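PDB 5J5U: RagB/SusD domain protein from Flavobacterium johnsoniae, which binds chitin or its fragments and probably acts at the cell surface as the SusD-like partner in chitin uptake. Local coordinates for residues Asn186-Arg189 with Leu190-Ala193; Gln207-Ala210 with Ala211-Gly215; Glu339-Leu342 with Leu343-Glu346. All blocks are in the same frame, centred on the assembly; numbering follows the deposited sequence.

Each interaction is a local stretch of about two turns of alpha-helix, the second reaching its helix's C-terminal end, and together they sample three neighbouring helices of the SusD-like bundle. Interaction 1, on helix 178-195, makes polar contacts with both others: R189 NE meets Q207 OE1 of interaction 2 at 2.9 Å, and R191 NE forms a 2.6 Å salt bridge with E339 OE2 of interaction 3. Interactions 1 and 3 are wholly buried, and their charged groups are matched by opposite charges within the fold. Interaction 2, farther from the centre of the chain, has one face on helix 178-195 and another carrying K209 and Q213 in exposed positions. F212 and L344 join interactions 2 and 3 through packing alone.

Interaction 1 (Asn186-Arg189 with Leu190-Ala193); sequences NTMR and LRLA
M188 and R191 meet one turn apart, their side chains running alongside each other in the same direction. The sulfur lies over one face of the R191 guanidinium, with SD 3.8 Å from NH1. M188 CG stands anti to the carbonyl carbon (chi1 -80°), and the bend at chi2 (-62°) brings SD there; chi3 sets only CE. R191 itself starts with CG opposite the backbone N and turns at chi3, leaving its NE to E339 in a salt bridge and its NH2 to the carbonyl of H334. L192 uses M188 differently: its CG sits 3.3 Å from M188 O, the same oxygen that accepts L192 N at 2.9 Å. That bond is nearly straight, with an N-H...O angle of 165°. R189 extends away from this pair, and its guanidinium is held by Q207 and D155, so the two arginines serve different neighbours. Four i to i+4 backbone bonds, including A193 N to R189 O at 2.8 Å, make the frame a regular alpha-helix. Helix 178-195 is enclosed by its neighbours: M188 and L192 face helix 98-119, L192 also touches helix 143-160, R189 packs on helix 201-214, and T187, L190 and R191 rest against helix 337-349.

Interaction 2 (Gln207-Ala210 with Ala211-Gly215); sequences QAKA and AFQNG
K209 and Q213 touch along the outer face of the last turns of an alpha-helix, the one spanning 201-214 in the SusD-like helical fold. Their side chains run side by side in the same direction, and the contact is slight: K209 CE comes to 3.8 Å from Q213 NE2, a methylene against an amide nitrogen. K209 is fully extended, and both residues are exposed, so this pair forms the loose side, the approach of CE to the amide being their only side-chain contact across the two segments. F212 is partly exposed as well; its CG stands opposite the backbone N (chi1 178°), which carries the ring away from the preceding turn, where CD1 reaches L344 of helix 337-349, and leaves CB as the part that meets the K209 carbonyl.

The inner side is closer. A211 CB lies 3.3 Å from Q207 O, and the small methyl is consistent with the close approach of helix 178-195, whose N186 O packs on the same CB. Q207 directs its amide elsewhere, with OE1 accepting from R189 NE and NE2 donating to E203. A208 and A210 likewise touch helix 178-195, through M194 and R189. The backbone bonds are those of a regular helix, the F212 N to A208 O link being short at 2.8 Å and nearly straight at 168°.

G215 is the first residue to leave helical backbone angles (phi 109°), and at its phi/psi pair a CB would collide with N214 O. Its N still donates to A211 O at 3.1 Å, while its own O accepts from N186 ND2.

Interaction 3 (Glu339-Leu342 with Leu343-Glu346); sequences ESQL and LLAE
Apolar contact between E339 and L343 comes first: the two side chains lie alongside each other, and the leucine methyl CD1 rests 3.6 Å from E339 CG. The carboxylate is close to the same methyl, with OE2 3.8 Å from CD1. A second, looser contact brings L344 CD1 to 4.1 Å from Q341 NE2, the two side chains passing at a slant.

In the backbone each N-H donates to the carbonyl four residues earlier, as in any alpha-helix; L343 N to E339 O is 2.9 Å and close to straight (166°). This stretch belongs to helix 337-349 of the SusD-like fold, between helix 178-195, which L343 and L344 meet, and helices 357-371 and 399-410, which L342 and A345 meet.

Side-chain polar bonds complete the set. Q341 bends at chi2 (-48°), bringing NE2 back to donate to S340 OG at 3.3 Å, with the oxygen nearly in the amide plane. S340 OG is also bonded to Y337 O. Charge is paired at both ends: E346 with R424 and R350, and E339 with R191, its OE2 also bonded to Y411 OH. Were E339 an alanine, NE of the buried R191 would probably lose its close carboxylate partner, and L343 CD1 its packing against CG.

Interaction 1 (Asn186-Arg189 with Leu190-Ala193)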
loop_
_atom_site.group_PDB
_atom_site.type_symbol
_atom_site.label_atom_id
_atom_site.label_comp_id
_atom_site.label_asym_id
_atom_site.label_seq_id
_atom_site.Cartn_x
_atom_site.Cartn_y
_atom_site.Cartn_z
ATOM N N ASN A 186 -7.673 13.966 -5.149
ATOM C CA ASN A 186 -8.306 14.183 -3.845
ATOM C C ASN A 186 -8.251 12.972 -2.890
ATOM O O ASN A 186 -8.208 13.132 -1.666
ATOM C CB ASN A 186 -9.759 14.606 -4.042
ATOM C CG ASN A 186 -9.880 15.999 -4.620
ATOM O OD1 ASN A 186 -9.122 16.905 -4.256
ATOM N ND2 ASN A 186 -10.811 16.171 -5.552
ATOM N N THR A 187 -8.299 11.768 -3.451
ATOM C CA THR A 187 -8.230 10.558 -2.645
ATOM C C THR A 187 -6.814 10.403 -2.079
ATOM O O THR A 187 -6.647 10.119 -0.884
ATOM C CB THR A 187 -8.646 9.318 -3.462
ATOM O OG1 THR A 187 -9.917 9.569 -4.071
ATOM C CG2 THR A 187 -8.761 8.085 -2.567
ATOM N N MET A 188 -5.803 10.627 -2.924
ATOM C CA MET A 188 -4.419 10.682 -2.446
ATOM C C MET A 188 -4.277 11.722 -1.335
ATOM O O MET A 188 -3.622 11.472 -0.312
ATOM C CB MET A 188 -3.448 10.990 -3.597
ATOM C CG MET A 188 -3.114 9.769 -4.470
ATOM S SD MET A 188 -2.284 8.475 -3.498
ATOM C CE MET A 188 -0.723 9.267 -3.101
ATOM N N ARG A 189 -4.898 12.887 -1.541
ATOM C CA ARG A 189 -4.846 13.966 -0.550
ATOM C C ARG A 189 -5.391 13.503 0.792
ATOM O O ARG A 189 -4.790 13.765 1.842
ATOM C CB ARG A 189 -5.622 15.179 -1.045
ATOM C CG ARG A 189 -5.657 16.348 -0.075
ATOM C CD ARG A 189 -6.061 17.589 -0.845
ATOM N NE ARG A 189 -6.045 18.804 -0.044
ATOM C CZ ARG A 189 -6.285 20.009 -0.544
ATOM N NH1 ARG A 189 -6.557 20.142 -1.836
ATOM N NH2 ARG A 189 -6.238 21.080 0.236
ATOM N N LEU A 190 -6.509 12.785 0.752
ATOM C CA LEU A 190 -7.105 12.227 1.974
ATOM C C LEU A 190 -6.221 11.154 2.653
ATOM O O LEU A 190 -6.178 11.040 3.885
ATOM C CB LEU A 190 -8.490 11.642 1.647
ATOM C CG LEU A 190 -9.303 11.019 2.773
ATOM C CD1 LEU A 190 -9.635 12.040 3.829
ATOM C CD2 LEU A 190 -10.567 10.390 2.208
ATOM N N ARG A 191 -5.578 10.323 1.836
ATOM C CA ARG A 191 -4.658 9.313 2.343
ATOM C C ARG A 191 -3.509 9.992 3.112
ATOM O O ARG A 191 -3.134 9.585 4.219
ATOM C CB ARG A 191 -4.122 8.452 1.185
ATOM C CG ARG A 191 -2.964 7.549 1.567
ATOM C CD ARG A 191 -2.259 6.968 0.356
ATOM N NE ARG A 191 -2.989 5.841 -0.204
ATOM C CZ ARG A 191 -2.511 5.058 -1.157
ATOM N NH1 ARG A 191 -1.293 5.294 -1.644
ATOM N NH2 ARG A 191 -3.243 4.037 -1.601
ATOM N N LEU A 192 -2.953 11.038 2.512
ATOM C CA LEU A 192 -1.873 11.792 3.156
ATOM C C LEU A 192 -2.405 12.518 4.410
ATOM O O LEU A 192 -1.723 12.585 5.439
ATOM C CB LEU A 192 -1.243 12.762 2.153
ATOM C CG LEU A 192 -0.628 12.010 0.963
ATOM C CD1 LEU A 192 -0.348 12.904 -0.203
ATOM C CD2 LEU A 192 0.637 11.278 1.355
ATOM N N ALA A 193 -3.627 13.041 4.332
ATOM C CA ALA A 193 -4.202 13.737 5.467
ATOM C C ALA A 193 -4.333 12.816 6.647
ATOM O O ALA A 193 -3.942 13.166 7.759
ATOM C CB ALA A 193 -5.570 14.324 5.121
#

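Interaction 2 (Gln207-Ala210 with Ala211-Gly215)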
loop_
_atom_site.group_PDB
_atom_site.type_symbol
_atom_site.label_atom_id
_atom_site.label_comp_id
_atom_site.label_asym_id
_atom_site.label_seq_id
_atom_site.Cartn_x
_atom_site.Cartn_y
_atom_site.Cartn_z
ATOM N N GLN A 207 -6.876 19.149 5.735
ATOM C CA GLN A 207 -6.631 18.519 4.447
ATOM C C GLN A 207 -7.637 17.389 4.125
ATOM O O GLN A 207 -7.980 17.168 2.954
ATOM C CB GLN A 207 -5.204 17.993 4.412
ATOM C CG GLN A 207 -4.174 19.078 4.550
ATOM C CD GLN A 207 -4.105 19.970 3.341
ATOM O OE1 GLN A 207 -4.534 19.589 2.252
ATOM N NE2 GLN A 207 -3.562 21.169 3.522
ATOM N N ALA A 208 -8.086 16.668 5.150
ATOM C CA ALA A 208 -9.138 15.667 4.976
ATOM C C ALA A 208 -10.407 16.314 4.476
ATOM O O ALA A 208 -10.920 15.941 3.427
ATOM C CB ALA A 208 -9.422 14.968 6.241
ATOM N N LYS A 209 -10.913 17.264 5.260
ATOM C CA LYS A 209 -12.061 18.072 4.861
ATOM C C LYS A 209 -11.917 18.589 3.427
ATOM O O LYS A 209 -12.823 18.393 2.607
ATOM C CB LYS A 209 -12.256 19.247 5.818
ATOM C CG LYS A 209 -13.631 19.892 5.695
ATOM C CD LYS A 209 -13.807 21.033 6.671
ATOM C CE LYS A 209 -15.126 21.750 6.441
ATOM N NZ LYS A 209 -15.243 22.881 7.392
ATOM N N ALA A 210 -10.789 19.240 3.122
ATOM C CA ALA A 210 -10.553 19.752 1.764
ATOM C C ALA A 210 -10.662 18.657 0.694
ATOM O O ALA A 210 -11.286 18.857 -0.367
ATOM C CB ALA A 210 -9.213 20.419 1.679
ATOM N N ALA A 211 -10.080 17.492 0.988
ATOM C CA ALA A 211 -10.108 16.370 0.059
ATOM C C ALA A 211 -11.546 15.928 -0.169
ATOM O O ALA A 211 -11.996 15.746 -1.302
ATOM C CB ALA A 211 -9.270 15.214 0.592
ATOM N N PHE A 212 -12.261 15.765 0.931
ATOM C CA PHE A 212 -13.639 15.326 0.908
ATOM C C PHE A 212 -14.528 16.243 0.069
ATOM O O PHE A 212 -15.337 15.776 -0.739
ATOM C CB PHE A 212 -14.167 15.242 2.339
ATOM C CG PHE A 212 -15.604 14.849 2.428
ATOM C CD1 PHE A 212 -16.087 13.785 1.685
ATOM C CD2 PHE A 212 -16.473 15.542 3.252
ATOM C CE1 PHE A 212 -17.410 13.414 1.768
ATOM C CE2 PHE A 212 -17.797 15.180 3.340
ATOM C CZ PHE A 212 -18.268 14.111 2.595
ATOM N N GLN A 213 -14.350 17.551 0.224
ATOM C CA GLN A 213 -15.249 18.479 -0.441
ATOM C C GLN A 213 -14.883 18.638 -1.910
ATOM O O GLN A 213 -15.771 18.749 -2.753
ATOM C CB GLN A 213 -15.243 19.823 0.286
ATOM C CG GLN A 213 -15.780 19.712 1.713
ATOM C CD GLN A 213 -15.983 21.057 2.393
ATOM O OE1 GLN A 213 -15.222 22.004 2.179
ATOM N NE2 GLN A 213 -17.020 21.147 3.215
ATOM N N ASN A 214 -13.596 18.563 -2.239
ATOM C CA ASN A 214 -13.210 18.598 -3.644
ATOM C C ASN A 214 -13.692 17.351 -4.403
ATOM O O ASN A 214 -13.881 17.383 -5.626
ATOM C CB ASN A 214 -11.689 18.712 -3.780
ATOM C CG ASN A 214 -11.161 20.080 -3.415
ATOM O OD1 ASN A 214 -11.878 20.904 -2.842
ATOM N ND2 ASN A 214 -9.890 20.326 -3.731
ATOM N N GLY A 215 -13.864 16.247 -3.681
ATOM C CA GLY A 215 -14.431 15.035 -4.252
ATOM C C GLY A 215 -13.492 13.858 -4.472
ATOM O O GLY A 215 -12.687 13.870 -5.401
#

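Interaction 3 (Glu339-Leu342 with Leu343-Glu346)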
loop_
_atom_site.group_PDB
_atom_site.type_symbol
_atom_site.label_atom_id
_atom_site.label_comp_id
_atom_site.label_asym_id
_atom_site.label_seq_id
_atom_site.Cartn_x
_atom_site.Cartn_y
_atom_site.Cartn_z
ATOM N N GLU A 339 -10.698 2.187 0.131
ATOM C CA GLU A 339 -9.793 2.985 0.962
ATOM C C GLU A 339 -10.371 4.369 1.294
ATOM O O GLU A 339 -10.387 4.757 2.450
ATOM C CB GLU A 339 -8.427 3.138 0.275
ATOM C CG GLU A 339 -7.646 4.349 0.738
ATOM C CD GLU A 339 -6.299 4.472 0.058
ATOM O OE1 GLU A 339 -6.142 3.876 -1.032
ATOM O OE2 GLU A 339 -5.413 5.179 0.608
ATOM N N SER A 340 -10.837 5.100 0.284
ATOM C CA SER A 340 -11.338 6.461 0.497
ATOM C C SER A 340 -12.506 6.450 1.466
ATOM O O SER A 340 -12.609 7.321 2.330
ATOM C CB SER A 340 -11.756 7.125 -0.824
ATOM O OG SER A 340 -12.883 6.493 -1.411
ATOM N N GLN A 341 -13.372 5.446 1.345
ATOM C CA GLN A 341 -14.533 5.377 2.229
ATOM C C GLN A 341 -14.131 5.006 3.653
ATOM O O GLN A 341 -14.714 5.500 4.619
ATOM C CB GLN A 341 -15.565 4.373 1.694
ATOM C CG GLN A 341 -16.182 4.770 0.360
ATOM C CD GLN A 341 -16.648 6.216 0.364
ATOM O OE1 GLN A 341 -17.691 6.534 0.926
ATOM N NE2 GLN A 341 -15.873 7.098 -0.263
ATOM N N LEU A 342 -13.126 4.152 3.795
ATOM C CA LEU A 342 -12.683 3.752 5.135
ATOM C C LEU A 342 -11.937 4.912 5.837
ATOM O O LEU A 342 -12.102 5.156 7.037
ATOM C CB LEU A 342 -11.816 2.491 5.048
ATOM C CG LEU A 342 -12.565 1.191 4.717
ATOM C CD1 LEU A 342 -11.624 0.006 4.520
ATOM C CD2 LEU A 342 -13.574 0.860 5.789
ATOM N N LEU A 343 -11.166 5.669 5.065
ATOM C CA LEU A 343 -10.510 6.868 5.582
ATOM C C LEU A 343 -11.551 7.907 5.987
ATOM O O LEU A 343 -11.438 8.515 7.044
ATOM C CB LEU A 343 -9.558 7.459 4.532
ATOM C CG LEU A 343 -8.332 6.618 4.171
ATOM C CD1 LEU A 343 -7.610 7.180 2.972
ATOM C CD2 LEU A 343 -7.396 6.485 5.379
ATOM N N LEU A 344 -12.586 8.084 5.164
ATOM C CA LEU A 344 -13.663 9.001 5.531
ATOM C C LEU A 344 -14.400 8.519 6.791
ATOM O O LEU A 344 -14.830 9.341 7.595
ATOM C CB LEU A 344 -14.641 9.189 4.368
ATOM C CG LEU A 344 -14.019 10.111 3.306
ATOM C CD1 LEU A 344 -14.897 10.266 2.069
ATOM C CD2 LEU A 344 -13.608 11.475 3.895
ATOM N N ALA A 345 -14.514 7.202 6.986
ATOM C CA ALA A 345 -15.067 6.682 8.245
ATOM C C ALA A 345 -14.229 7.171 9.424
ATOM O O ALA A 345 -14.777 7.681 10.419
ATOM C CB ALA A 345 -15.128 5.149 8.237
ATOM N N GLU A 346 -12.902 7.036 9.313
ATOM C CA GLU A 346 -12.050 7.481 10.414
ATOM C C GLU A 346 -12.108 8.999 10.648
ATOM O O GLU A 346 -12.190 9.450 11.791
ATOM C CB GLU A 346 -10.593 7.058 10.204
ATOM C CG GLU A 346 -9.684 7.551 11.340
ATOM C CD GLU A 346 -8.220 7.140 11.198
ATOM O OE1 GLU A 346 -7.837 6.575 10.151
ATOM O OE2 GLU A 346 -7.450 7.410 12.136
#